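Local coordinates for bacillaene synthase dehydratase PksH (Bacillus subtilis, PDB 3HP0), which dehydrates the (S)-3-hydroxy-3-methylglutaryl group tethered to PksL to a 3-methylglutaconyl moiety during synthesis of the antibiotic bacillaene, at residues I9-R12 with V17-I20; Q41-C46 with Y90-K95; P100-S105 with L197-L202; I124-Q129 with R193-R198; A131-S136 with G179-F184. All coordinates share one frame; numbering follows the deposited sequence.

How the interactions relate
Three of the five contacts (1, 3 and 4) involve one mixed sheet, and their chemistry follows their place on it. Interaction 1 pairs its first two strands by backbone hydrogen bonds and places an arginine-tyrosine stack at the solvent-exposed edge of the sheet. Interaction 2, buried apart from one lysine, joins two helices through leucines; its Val42 and Cys46 pack on the hairpin of interaction 1. Interactions 3 and 4 lay helix 190-199 against neighbouring strands, the former by aliphatic tips alone, the latter by a histidine ring. Interaction 5 is wholly buried and aromatic; it is joined to interaction 4 by a probable backbone hydrogen bond from Asp182 to Ala125, and its Phe133 side chain lies about 10 Å from that of the active-site Glu137.

Interaction 1 (I9-R12 with V17-I20); sequences IKVR and VCYI
Strands 9-12 and 17-20 run antiparallel, their axes 4.8 Å apart at 165°, as the two arms of a beta hairpin. Arg12 and Tyr19 form a hydrogen-bonded pair: Arg12 N gives a bond of 3.0 Å to Tyr19 O, and Tyr19 N returns one of 2.9 Å to Arg12 O. Tyr19 O also receives a CA-H contact from Val11 CA at 3.3 Å, while Val11 and Ile20 make the adjacent non-hydrogen-bonded pair.

The Arg12-Tyr19 pair continues in the side chains. Arg12 leaves with CG anti to its backbone N (chi1 -173°), then bends at chi2 and chi3, which turns the guanidinium flat over the ring. The two planes are 19° apart, with CZ of Arg12 4.5 Å from the centroid of the Tyr19 ring, a cation-pi stack. NH1 lies over the rim of the ring rather than its centre. Arginine suits this exposed edge because its flat charged end can cover an aromatic face and still meet water. On the opposite face of the sheet, the one bearing Ile9, Val11, Cys18 and Ile20, Val11 CG1 touches Cys18 SG at 3.8 Å, and Ile9 and Ile20 meet through their CG2 methyls.

Helix 34-48 covers that apolar face, its Val42 resting on Ile9, Val11 and Ile20 and its Cys46 on Cys18. Strand 53-57 continues the sheet beyond 17-22, bonding through the backbones of Cys18 and Ile20.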
# COMPACT_ATOMS: atom_id res chain seq x y z
N ILE A 9 13.97 -4.77 -2.16
CA ILE A 9 13.97 -3.35 -2.48
C ILE A 9 15.35 -2.76 -2.75
O ILE A 9 16.37 -3.29 -2.29
CB ILE A 9 13.33 -2.51 -1.35
CG1 ILE A 9 14.07 -2.78 -0.03
CG2 ILE A 9 11.85 -2.83 -1.24
CD1 ILE A 9 13.61 -1.92 1.12
N LYS A 10 15.36 -1.66 -3.50
CA LYS A 10 16.59 -0.95 -3.81
C LYS A 10 16.49 0.39 -3.09
O LYS A 10 15.65 1.22 -3.43
CB LYS A 10 16.73 -0.68 -5.31
CG LYS A 10 16.24 -1.76 -6.25
CD LYS A 10 16.51 -1.36 -7.70
CE LYS A 10 15.54 -2.00 -8.68
NZ LYS A 10 15.62 -3.49 -8.74
N VAL A 11 17.34 0.61 -2.10
CA VAL A 11 17.30 1.87 -1.39
C VAL A 11 18.33 2.83 -1.98
O VAL A 11 19.40 2.41 -2.42
CB VAL A 11 17.55 1.67 0.12
CG1 VAL A 11 17.37 2.99 0.87
CG2 VAL A 11 16.60 0.63 0.66
N ARG A 12 17.99 4.11 -1.99
CA ARG A 12 18.87 5.12 -2.55
C ARG A 12 18.58 6.48 -1.92
O ARG A 12 17.51 7.05 -2.13
CB ARG A 12 18.66 5.19 -4.06
CG ARG A 12 19.63 6.08 -4.81
CD ARG A 12 18.89 7.04 -5.72
NE ARG A 12 17.94 6.39 -6.63
CZ ARG A 12 17.08 7.06 -7.39
NH1 ARG A 12 17.06 8.39 -7.36
NH2 ARG A 12 16.24 6.41 -8.19
N VAL A 17 16.25 13.06 0.99
CA VAL A 17 15.22 12.16 0.47
C VAL A 17 15.66 10.70 0.39
O VAL A 17 16.80 10.41 0.06
CB VAL A 17 14.79 12.58 -0.94
CG1 VAL A 17 13.76 11.59 -1.48
CG2 VAL A 17 14.25 13.98 -0.93
N CYS A 18 14.74 9.78 0.66
CA CYS A 18 15.06 8.37 0.58
C CYS A 18 14.14 7.67 -0.41
O CYS A 18 12.92 7.75 -0.30
CB CYS A 18 14.93 7.69 1.94
SG CYS A 18 15.14 5.91 1.79
N TYR A 19 14.74 6.98 -1.39
CA TYR A 19 13.97 6.27 -2.40
C TYR A 19 13.97 4.78 -2.14
O TYR A 19 15.02 4.14 -2.08
CB TYR A 19 14.54 6.54 -3.80
CG TYR A 19 14.43 7.98 -4.26
CD1 TYR A 19 13.34 8.42 -5.01
CD2 TYR A 19 15.42 8.90 -3.93
CE1 TYR A 19 13.24 9.75 -5.42
CE2 TYR A 19 15.33 10.22 -4.32
CZ TYR A 19 14.25 10.65 -5.06
OH TYR A 19 14.18 11.98 -5.43
N ILE A 20 12.77 4.24 -1.96
CA ILE A 20 12.59 2.82 -1.74
C ILE A 20 11.95 2.32 -3.02
O ILE A 20 10.85 2.76 -3.36
CB ILE A 20 11.63 2.53 -0.58
CG1 ILE A 20 12.28 2.92 0.75
CG2 ILE A 20 11.24 1.07 -0.59
CD1 ILE A 20 11.36 2.77 1.94

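Interaction 2 (Q41-C46 with Y90-K95); sequences QVLNQC and YDLWMK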
# COMPACT_ATOMS: atom_id res chain seq x y z
N GLN A 41 12.83 -1.57 8.36
CA GLN A 41 14.24 -1.36 8.62
C GLN A 41 14.75 -0.08 7.96
O GLN A 41 15.56 0.65 8.54
CB GLN A 41 15.01 -2.56 8.07
CG GLN A 41 16.50 -2.48 8.26
CD GLN A 41 17.21 -3.59 7.51
OE1 GLN A 41 16.86 -4.77 7.64
NE2 GLN A 41 18.22 -3.23 6.73
N VAL A 42 14.27 0.19 6.75
CA VAL A 42 14.66 1.40 6.04
C VAL A 42 14.02 2.62 6.71
O VAL A 42 14.64 3.68 6.81
CB VAL A 42 14.20 1.36 4.57
CG1 VAL A 42 14.50 2.68 3.89
CG2 VAL A 42 14.89 0.22 3.84
N LEU A 43 12.78 2.47 7.17
CA LEU A 43 12.08 3.56 7.82
C LEU A 43 12.71 3.93 9.15
O LEU A 43 12.66 5.09 9.56
CB LEU A 43 10.60 3.23 7.99
CG LEU A 43 9.78 3.22 6.70
CD1 LEU A 43 8.31 3.03 7.03
CD2 LEU A 43 9.99 4.53 5.93
N ASN A 44 13.27 2.95 9.85
CA ASN A 44 13.94 3.22 11.12
C ASN A 44 15.18 4.07 10.87
O ASN A 44 15.53 4.92 11.69
CB ASN A 44 14.33 1.93 11.83
CG ASN A 44 13.22 1.40 12.70
OD1 ASN A 44 12.66 2.14 13.51
ND2 ASN A 44 12.88 0.12 12.54
N GLN A 45 15.85 3.84 9.75
CA GLN A 45 17.03 4.64 9.43
C GLN A 45 16.58 6.07 9.17
O GLN A 45 17.27 7.02 9.54
CB GLN A 45 17.73 4.10 8.18
CG GLN A 45 18.34 2.72 8.35
CD GLN A 45 19.02 2.21 7.09
OE1 GLN A 45 19.57 1.11 7.06
NE2 GLN A 45 18.98 3.02 6.04
N CYS A 46 15.41 6.23 8.55
CA CYS A 46 14.88 7.55 8.25
C CYS A 46 14.28 8.22 9.50
O CYS A 46 14.01 9.42 9.49
CB CYS A 46 13.80 7.44 7.17
SG CYS A 46 14.36 6.76 5.60
N TYR A 90 0.33 -3.99 8.34
CA TYR A 90 -0.54 -2.92 8.81
C TYR A 90 0.25 -1.83 9.52
O TYR A 90 0.04 -0.65 9.27
CB TYR A 90 -1.61 -3.47 9.74
CG TYR A 90 -2.83 -2.59 9.88
CD1 TYR A 90 -3.97 -2.81 9.10
CD2 TYR A 90 -2.86 -1.54 10.81
CE1 TYR A 90 -5.10 -2.03 9.25
CE2 TYR A 90 -4.00 -0.74 10.96
CZ TYR A 90 -5.11 -1.00 10.18
OH TYR A 90 -6.26 -0.26 10.36
N ASP A 91 1.16 -2.24 10.40
CA ASP A 91 1.98 -1.28 11.14
C ASP A 91 2.91 -0.50 10.24
O ASP A 91 3.22 0.66 10.51
CB ASP A 91 2.78 -1.99 12.23
CG ASP A 91 1.91 -2.44 13.38
OD1 ASP A 91 1.03 -1.65 13.77
OD2 ASP A 91 2.11 -3.56 13.88
N LEU A 92 3.35 -1.14 9.16
CA LEU A 92 4.21 -0.49 8.18
C LEU A 92 3.41 0.64 7.53
O LEU A 92 3.87 1.79 7.46
CB LEU A 92 4.63 -1.50 7.12
CG LEU A 92 5.33 -1.00 5.86
CD1 LEU A 92 6.54 -0.15 6.21
CD2 LEU A 92 5.72 -2.20 5.02
N TRP A 93 2.20 0.32 7.07
CA TRP A 93 1.37 1.33 6.44
C TRP A 93 1.07 2.44 7.44
O TRP A 93 0.95 3.61 7.07
CB TRP A 93 0.07 0.72 5.92
CG TRP A 93 0.28 -0.16 4.71
CD1 TRP A 93 1.35 -0.15 3.86
CD2 TRP A 93 -0.62 -1.15 4.20
NE1 TRP A 93 1.18 -1.07 2.86
CE2 TRP A 93 -0.03 -1.69 3.04
CE3 TRP A 93 -1.87 -1.62 4.61
CZ2 TRP A 93 -0.64 -2.70 2.28
CZ3 TRP A 93 -2.49 -2.62 3.86
CH2 TRP A 93 -1.87 -3.15 2.71
N MSE A 94 0.95 2.07 8.72
CA MSE A 94 0.69 3.07 9.76
C MSE A 94 1.90 3.97 9.95
O MSE A 94 1.77 5.17 10.15
CB MSE A 94 0.36 2.40 11.09
CG MSE A 94 -0.97 1.69 11.14
SE MSE A 94 -1.62 1.50 12.97
CE MSE A 94 -2.50 3.22 13.12
N LYS A 95 3.08 3.37 9.86
CA LYS A 95 4.34 4.10 10.03
C LYS A 95 4.43 5.18 8.94
O LYS A 95 4.80 6.33 9.22
CB LYS A 95 5.51 3.12 9.89
CG LYS A 95 6.77 3.50 10.65
CD LYS A 95 6.57 3.30 12.15
CE LYS A 95 7.89 3.08 12.88
NZ LYS A 95 7.71 2.74 14.33
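Two connecting helices of the crotonase fold meet where Leu43 touches Leu92 and Lys95. Helix 34-48 links the parallel strands 17-22 and 53-57 in a beta-alpha-beta crossover, and helix 87-98 leads into the next parallel strand, 102-107. The contact is small, and the nearest CA atoms, those of Leu43 and Lys95, are 8.1 Å apart, so side chains alone bridge the gap.

One methyl does most of the work. CD1 of Leu43 lies 3.7 Å from CD1 of Leu92, the two leucines crossing at about a right angle. The same methyl is 4.0 Å from CG of Lys95, and the CB of that lysine is equally near. With CG anti to the backbone N (chi1 169°), Leu92 extends its CD1 branch toward Leu43. Lysine fits the outer margin of this patch: its first methylenes serve as an apolar surface, and the bend at chi2 (72°) sends the rest of the chain past Leu43 in the opposite direction, carrying the ammonium group beyond the leucines. The branched leucines, which have no polar atoms to satisfy, suit the buried part.

Tyr101 packs beside the contact, its hydroxyl oxygen against Leu43 CB and Lys95 CG. On the remote side of helix 87-98 the ring of Trp93 meets Phe118 edge-to-face. Asp91 makes a salt bridge with Lys225 of helix 220-235. Such leucine-mediated packing between neighbouring crossover helices is plain core packing of an alpha/beta fold, here that of the enoyl-CoA hydratase family.

Interaction 3 (P100-S105 with L197-L202); sequences PYVTIS and LRLRRL
No aromatic ring or other flat side chain enters the contact of Val102 and Ile104 with Leu199; three aliphatic residues meet through methyl groups. The aromatic ring of nearby Tyr101 is turned to the other side of the sheet, against Leu43 and Cys46 of helix 34-48. The contact belongs to the crotonase fold, where the C-terminal end of helix 190-199 packs on strand 102-107 of the main sheet.

Val102 and Ile104 stand two apart in the strand and therefore project from the same face, toward the helix, while Thr103 between them points away and bonds through OG1 to Leu96 O. Leu199 spans both with a single methyl. Its CD1 meets CD1 of Ile104 at 3.5 Å, tip to tip, and lies 3.9 Å from CG1 of Val102, which it approaches at a slant. The reach of Ile104 comes from a CG1 arm that is anti to the carbonyl carbon (chi1 -51°) and then fully extended (chi2 178°). Beta-branched residues are well suited to a strand, and the longer leucine suits the helix, with 8.0 Å between Val102 CA and Leu199 CA. The packing continues on either strand neighbour, Leu199 touching Val53 and Ile104 touching Ile124, and Ile207 of helix 204-217 covers Val102.

The helix stops just beyond its leucine. Arg200 and Arg201 are the central residues of a type II turn, Arg201 with a positive phi of 121°, and the turn is closed by a 3.0 Å hydrogen bond from Leu202 N to Leu199 O.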
# COMPACT_ATOMS: atom_id res chain seq x y z
N PRO A 100 8.35 10.58 11.24
CA PRO A 100 8.87 11.94 11.13
C PRO A 100 9.45 12.20 9.74
O PRO A 100 10.65 12.41 9.57
CB PRO A 100 9.93 11.99 12.23
CG PRO A 100 10.54 10.61 12.13
CD PRO A 100 9.30 9.71 11.96
N TYR A 101 8.57 12.18 8.75
CA TYR A 101 8.92 12.43 7.36
C TYR A 101 7.67 12.36 6.51
O TYR A 101 6.69 11.71 6.88
CB TYR A 101 9.95 11.42 6.85
CG TYR A 101 9.74 10.02 7.38
CD1 TYR A 101 8.57 9.32 7.10
CD2 TYR A 101 10.69 9.42 8.21
CE1 TYR A 101 8.33 8.06 7.62
CE2 TYR A 101 10.47 8.16 8.75
CZ TYR A 101 9.28 7.48 8.45
OH TYR A 101 9.02 6.26 9.02
N VAL A 102 7.70 13.04 5.38
CA VAL A 102 6.58 13.06 4.46
C VAL A 102 6.77 11.88 3.52
O VAL A 102 7.81 11.77 2.86
CB VAL A 102 6.55 14.39 3.68
CG1 VAL A 102 5.54 14.34 2.55
CG2 VAL A 102 6.21 15.53 4.66
N THR A 103 5.80 10.97 3.49
CA THR A 103 5.91 9.81 2.62
C THR A 103 5.14 10.06 1.34
O THR A 103 4.08 10.70 1.35
CB THR A 103 5.42 8.52 3.32
OG1 THR A 103 4.04 8.64 3.68
CG2 THR A 103 6.25 8.27 4.59
N ILE A 104 5.68 9.57 0.23
CA ILE A 104 5.08 9.77 -1.08
C ILE A 104 5.06 8.51 -1.93
O ILE A 104 6.06 7.81 -2.03
CB ILE A 104 5.86 10.81 -1.94
CG1 ILE A 104 6.07 12.10 -1.16
CG2 ILE A 104 5.09 11.10 -3.23
CD1 ILE A 104 6.87 13.12 -1.95
N SER A 105 3.92 8.26 -2.55
CA SER A 105 3.75 7.14 -3.46
C SER A 105 3.90 7.70 -4.87
O SER A 105 3.36 8.77 -5.18
CB SER A 105 2.36 6.53 -3.35
OG SER A 105 2.28 5.64 -2.26
N LEU A 197 10.77 19.59 -4.44
CA LEU A 197 11.29 20.95 -4.40
C LEU A 197 10.58 21.72 -3.28
O LEU A 197 11.23 22.38 -2.48
CB LEU A 197 11.06 21.60 -5.76
CG LEU A 197 12.08 22.61 -6.30
CD1 LEU A 197 13.50 22.11 -6.08
CD2 LEU A 197 11.80 22.81 -7.79
N ARG A 198 9.26 21.63 -3.22
CA ARG A 198 8.51 22.33 -2.18
C ARG A 198 8.68 21.69 -0.80
O ARG A 198 8.75 22.40 0.20
CB ARG A 198 7.01 22.37 -2.52
CG ARG A 198 6.65 23.11 -3.80
CD ARG A 198 5.47 24.05 -3.58
NE ARG A 198 5.77 25.01 -2.53
CZ ARG A 198 4.97 26.00 -2.15
NH1 ARG A 198 3.80 26.18 -2.74
NH2 ARG A 198 5.35 26.82 -1.17
N LEU A 199 8.74 20.37 -0.75
CA LEU A 199 8.88 19.65 0.52
C LEU A 199 10.18 20.04 1.23
O LEU A 199 10.19 20.19 2.46
CB LEU A 199 8.78 18.14 0.28
CG LEU A 199 7.32 17.79 -0.10
CD1 LEU A 199 7.16 16.31 -0.46
CD2 LEU A 199 6.42 18.21 1.06
N ARG A 200 11.28 20.16 0.48
CA ARG A 200 12.52 20.64 1.09
C ARG A 200 12.00 22.05 1.29
O ARG A 200 11.27 22.53 0.43
CB ARG A 200 13.69 20.58 0.09
CG ARG A 200 13.56 21.51 -1.10
CD ARG A 200 14.61 21.24 -2.17
NE ARG A 200 15.70 22.21 -2.17
CZ ARG A 200 16.67 22.26 -3.09
NH1 ARG A 200 16.68 21.39 -4.09
NH2 ARG A 200 17.61 23.19 -3.00
N ARG A 201 12.34 22.69 2.39
CA ARG A 201 11.81 24.02 2.74
C ARG A 201 11.14 23.77 4.07
O ARG A 201 10.91 24.69 4.84
CB ARG A 201 10.74 24.55 1.76
CG ARG A 201 11.26 25.28 0.53
CD ARG A 201 10.13 25.96 -0.24
NE ARG A 201 10.60 26.47 -1.52
CZ ARG A 201 9.95 27.36 -2.27
NH1 ARG A 201 8.78 27.84 -1.87
NH2 ARG A 201 10.47 27.76 -3.42
N LEU A 202 10.78 22.51 4.29
CA LEU A 202 10.18 22.10 5.55
C LEU A 202 11.34 21.45 6.30
O LEU A 202 12.31 21.00 5.68
CB LEU A 202 9.07 21.06 5.32
CG LEU A 202 7.89 21.41 4.39
CD1 LEU A 202 6.87 20.25 4.46
CD2 LEU A 202 7.26 22.74 4.79

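Interaction 4 (I124-Q129 with R193-R198); sequences IAIADQ and RKHLLR
His195 lays its imidazole against Ile124 and Ile126, and the rotamers of all three decide which atoms touch. Ile126 has its CG1 in the crowded position between the backbone N and the carbonyl carbon (chi1 69°). That conformation leaves CG2 as the branch facing the helix, and this methyl lies over the centre of the ring, 4.3 Å from CE1 of His195. Ile124 has CG1 anti to the carbonyl carbon instead, and again offers CG2, which is 4.3 Å from CD2 of His195; its approach to the ring is oblique. The CG1 arm of neither isoleucine comes as close.

His195 itself points from the helix toward the strand, and chi2 of 75° sets the ring so that one face looks onto Ile126. The ring does not hold this angle by packing alone: ND1 is hydrogen-bonded to Leu191 O, one turn earlier in the same helix, which probably restrains its rotation and satisfies that nitrogen.

The two segments are strand 124-127, one of the two outermost strands of the mixed sheet within the chain, and helix 190-199, which packs across the face of that sheet in this crotonase-fold enzyme. Being two apart, Ile124 and Ile126 share a face, and Ala125 points to the other, where it packs on Ser105 and Ile181. Histidine suits the position because it combines a flat, partly apolar surface for the isoleucines with a polar atom for the helix backbone. Leu196, the next residue, turns to Ile104 on the adjoining strand, and Ala183 packs on the imidazole.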
# COMPACT_ATOMS: atom_id res chain seq x y z
N ILE A 124 1.38 11.53 0.63
CA ILE A 124 1.13 12.07 -0.70
C ILE A 124 1.30 11.00 -1.78
O ILE A 124 2.32 10.30 -1.82
CB ILE A 124 2.11 13.21 -1.02
CG1 ILE A 124 1.90 14.34 -0.00
CG2 ILE A 124 1.92 13.69 -2.47
CD1 ILE A 124 2.78 15.53 -0.23
N ALA A 125 0.32 10.91 -2.66
CA ALA A 125 0.36 9.92 -3.73
C ALA A 125 0.24 10.60 -5.09
O ALA A 125 -0.75 11.28 -5.36
CB ALA A 125 -0.76 8.90 -3.54
N ILE A 126 1.24 10.40 -5.94
CA ILE A 126 1.23 10.99 -7.28
C ILE A 126 1.27 9.90 -8.35
O ILE A 126 1.74 8.79 -8.12
CB ILE A 126 2.43 11.92 -7.48
CG1 ILE A 126 3.72 11.11 -7.53
CG2 ILE A 126 2.52 12.92 -6.34
CD1 ILE A 126 4.93 11.94 -7.78
N ALA A 127 0.77 10.21 -9.54
CA ALA A 127 0.78 9.21 -10.60
C ALA A 127 0.81 9.84 -11.98
O ALA A 127 0.85 11.07 -12.12
CB ALA A 127 -0.45 8.32 -10.45
N ASP A 128 0.82 8.98 -13.00
CA ASP A 128 0.79 9.42 -14.39
C ASP A 128 -0.50 8.87 -15.02
O ASP A 128 -1.27 8.20 -14.34
CB ASP A 128 2.01 8.93 -15.17
CG ASP A 128 2.10 7.42 -15.25
OD1 ASP A 128 1.05 6.75 -15.35
OD2 ASP A 128 3.23 6.89 -15.24
N GLN A 129 -0.71 9.17 -16.29
CA GLN A 129 -1.90 8.74 -17.04
C GLN A 129 -2.16 7.24 -16.98
O GLN A 129 -3.29 6.78 -17.11
CB GLN A 129 -1.75 9.11 -18.52
CG GLN A 129 -1.06 10.42 -18.78
CD GLN A 129 -2.00 11.60 -18.66
OE1 GLN A 129 -3.07 11.61 -19.28
NE2 GLN A 129 -1.60 12.60 -17.89
N ARG A 193 9.46 15.86 -8.80
CA ARG A 193 10.45 16.88 -8.49
C ARG A 193 9.84 18.20 -8.04
O ARG A 193 10.42 18.88 -7.19
CB ARG A 193 11.38 17.12 -9.69
CG ARG A 193 12.47 16.07 -9.85
CD ARG A 193 13.53 16.52 -10.87
NE ARG A 193 13.00 16.58 -12.23
CZ ARG A 193 12.81 15.52 -13.01
NH1 ARG A 193 13.12 14.30 -12.57
NH2 ARG A 193 12.30 15.67 -14.23
N LYS A 194 8.70 18.58 -8.59
CA LYS A 194 8.07 19.84 -8.18
C LYS A 194 7.59 19.72 -6.73
O LYS A 194 7.50 20.72 -6.01
CB LYS A 194 6.90 20.18 -9.09
CG LYS A 194 7.30 20.39 -10.55
CD LYS A 194 6.13 20.90 -11.39
CE LYS A 194 6.56 21.17 -12.83
NZ LYS A 194 5.40 21.59 -13.67
N HIS A 195 7.26 18.50 -6.33
CA HIS A 195 6.81 18.23 -4.97
C HIS A 195 8.02 18.22 -4.03
O HIS A 195 8.01 18.88 -2.99
CB HIS A 195 6.06 16.90 -4.90
CG HIS A 195 4.63 16.99 -5.35
ND1 HIS A 195 4.26 17.10 -6.67
CD2 HIS A 195 3.48 17.05 -4.64
CE1 HIS A 195 2.95 17.22 -6.76
NE2 HIS A 195 2.45 17.20 -5.54
N LEU A 196 9.06 17.47 -4.40
CA LEU A 196 10.27 17.40 -3.58
C LEU A 196 10.86 18.78 -3.39
O LEU A 196 11.38 19.12 -2.34
CB LEU A 196 11.30 16.48 -4.22
CG LEU A 196 10.86 15.02 -4.36
CD1 LEU A 196 11.99 14.19 -4.96
CD2 LEU A 196 10.45 14.47 -2.98
N LEU A 197 10.77 19.59 -4.44
CA LEU A 197 11.29 20.95 -4.40
C LEU A 197 10.58 21.72 -3.28
O LEU A 197 11.23 22.38 -2.48
CB LEU A 197 11.06 21.60 -5.76
CG LEU A 197 12.08 22.61 -6.30
CD1 LEU A 197 13.50 22.11 -6.08
CD2 LEU A 197 11.80 22.81 -7.79
N ARG A 198 9.26 21.63 -3.22
CA ARG A 198 8.51 22.33 -2.18
C ARG A 198 8.68 21.69 -0.80
O ARG A 198 8.75 22.40 0.20
CB ARG A 198 7.01 22.37 -2.52
CG ARG A 198 6.65 23.11 -3.80
CD ARG A 198 5.47 24.05 -3.58
NE ARG A 198 5.77 25.01 -2.53
CZ ARG A 198 4.97 26.00 -2.15
NH1 ARG A 198 3.80 26.18 -2.74
NH2 ARG A 198 5.35 26.82 -1.17

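Interaction 5 (A131-S136 with G179-F184); sequences ASFSLS and GLIDAF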
# COMPACT_ATOMS: atom_id res chain seq x y z
N ALA A 131 -1.70 4.97 -14.39
CA ALA A 131 -2.23 4.38 -13.16
C ALA A 131 -3.72 4.02 -13.16
O ALA A 131 -4.57 4.80 -13.60
CB ALA A 131 -1.93 5.31 -11.98
N SER A 132 -4.02 2.83 -12.68
CA SER A 132 -5.39 2.38 -12.55
C SER A 132 -5.42 1.62 -11.22
O SER A 132 -4.43 1.00 -10.83
CB SER A 132 -5.80 1.47 -13.71
OG SER A 132 -5.14 0.21 -13.63
N PHE A 133 -6.55 1.66 -10.53
CA PHE A 133 -6.67 1.03 -9.22
C PHE A 133 -7.86 0.07 -9.15
O PHE A 133 -8.93 0.39 -9.64
CB PHE A 133 -6.81 2.14 -8.17
CG PHE A 133 -5.77 3.21 -8.29
CD1 PHE A 133 -4.56 3.11 -7.59
CD2 PHE A 133 -5.95 4.29 -9.15
CE1 PHE A 133 -3.55 4.07 -7.76
CE2 PHE A 133 -4.96 5.25 -9.33
CZ PHE A 133 -3.75 5.14 -8.63
N SER A 134 -7.68 -1.08 -8.51
CA SER A 134 -8.78 -2.04 -8.42
C SER A 134 -8.80 -2.96 -7.20
O SER A 134 -7.76 -3.29 -6.61
CB SER A 134 -8.84 -2.89 -9.69
OG SER A 134 -7.71 -3.75 -9.77
N LEU A 135 -10.01 -3.39 -6.84
CA LEU A 135 -10.24 -4.29 -5.71
C LEU A 135 -11.18 -5.38 -6.22
O LEU A 135 -12.38 -5.17 -6.33
CB LEU A 135 -10.92 -3.55 -4.56
CG LEU A 135 -10.15 -2.39 -3.91
CD1 LEU A 135 -10.96 -1.81 -2.78
CD2 LEU A 135 -8.81 -2.90 -3.39
N SER A 136 -10.61 -6.54 -6.54
CA SER A 136 -11.37 -7.67 -7.07
C SER A 136 -11.62 -8.76 -6.03
O SER A 136 -12.36 -9.71 -6.29
CB SER A 136 -10.63 -8.27 -8.27
OG SER A 136 -9.35 -8.78 -7.89
N GLY A 179 -9.84 11.64 -4.38
CA GLY A 179 -8.88 11.93 -3.34
C GLY A 179 -7.91 10.78 -3.13
O GLY A 179 -7.04 10.88 -2.26
N LEU A 180 -8.07 9.70 -3.90
CA LEU A 180 -7.17 8.55 -3.78
C LEU A 180 -5.74 8.98 -4.07
O LEU A 180 -4.80 8.51 -3.45
CB LEU A 180 -7.58 7.44 -4.75
CG LEU A 180 -6.60 6.25 -4.81
CD1 LEU A 180 -6.19 5.83 -3.39
CD2 LEU A 180 -7.23 5.08 -5.55
N ILE A 181 -5.57 9.88 -5.03
CA ILE A 181 -4.25 10.38 -5.35
C ILE A 181 -4.31 11.90 -5.42
O ILE A 181 -5.30 12.49 -5.85
CB ILE A 181 -3.71 9.80 -6.71
CG1 ILE A 181 -4.74 9.97 -7.81
CG2 ILE A 181 -3.31 8.33 -6.57
CD1 ILE A 181 -4.63 11.29 -8.50
N ASP A 182 -3.24 12.54 -4.95
CA ASP A 182 -3.12 13.99 -4.97
C ASP A 182 -2.25 14.22 -6.20
O ASP A 182 -1.15 13.69 -6.27
CB ASP A 182 -2.38 14.50 -3.71
CG ASP A 182 -2.78 13.77 -2.45
OD1 ASP A 182 -2.22 12.69 -2.15
OD2 ASP A 182 -3.68 14.25 -1.72
N ALA A 183 -2.73 14.96 -7.18
CA ALA A 183 -1.92 15.23 -8.39
C ALA A 183 -1.41 14.02 -9.19
O ALA A 183 -0.96 13.01 -8.65
CB ALA A 183 -0.74 16.09 -8.02
N PHE A 184 -1.46 14.17 -10.50
CA PHE A 184 -1.01 13.14 -11.42
C PHE A 184 -0.71 13.87 -12.72
O PHE A 184 -1.21 14.96 -12.96
CB PHE A 184 -2.11 12.08 -11.60
CG PHE A 184 -3.25 12.54 -12.47
CD1 PHE A 184 -3.22 12.31 -13.85
CD2 PHE A 184 -4.37 13.16 -11.91
CE1 PHE A 184 -4.27 12.71 -14.65
CE2 PHE A 184 -5.43 13.57 -12.72
CZ PHE A 184 -5.39 13.33 -14.09
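Phe133 and Leu180 are directed toward each other across the contact by their first torsions: the phenyl group leaves anti to the carbonyl carbon (chi1 -50°), and the leucine has CG anti to its backbone N (chi1 174°). CD2 of Leu180 thereby stands over one face of the ring, displaced toward its root, 3.6 Å from CG of Phe133. Measured to the ring centroid the distance is 3.9 Å, a CH-pi contact 23° off the normal. At the far end of the ring, CZ of Phe133 lies 3.8 Å from CG2 of Ile181. The flat ring thus spans two successive aliphatic residues, which explains why an aromatic side chain suits this buried place.

Leu180 and Ile181 follow Gly179, where helix 172-178 gives way to a loop; at its backbone angles a CB would jam against the preceding carbonyl O, so glycine suits the place. Leu116 of helix 115-121 packs on both Phe133 and Leu180, and Ala175 on both Phe133 and Ile181.

Phe133 belongs to strand 132-134, which pairs in parallel with 110-112 in the small second sheet. The side chains of Phe133 and Glu137 are about 10 Å apart, so the contact is part of the hydrophobic core near the active-site Glu137 of this crotonase-fold enzyme.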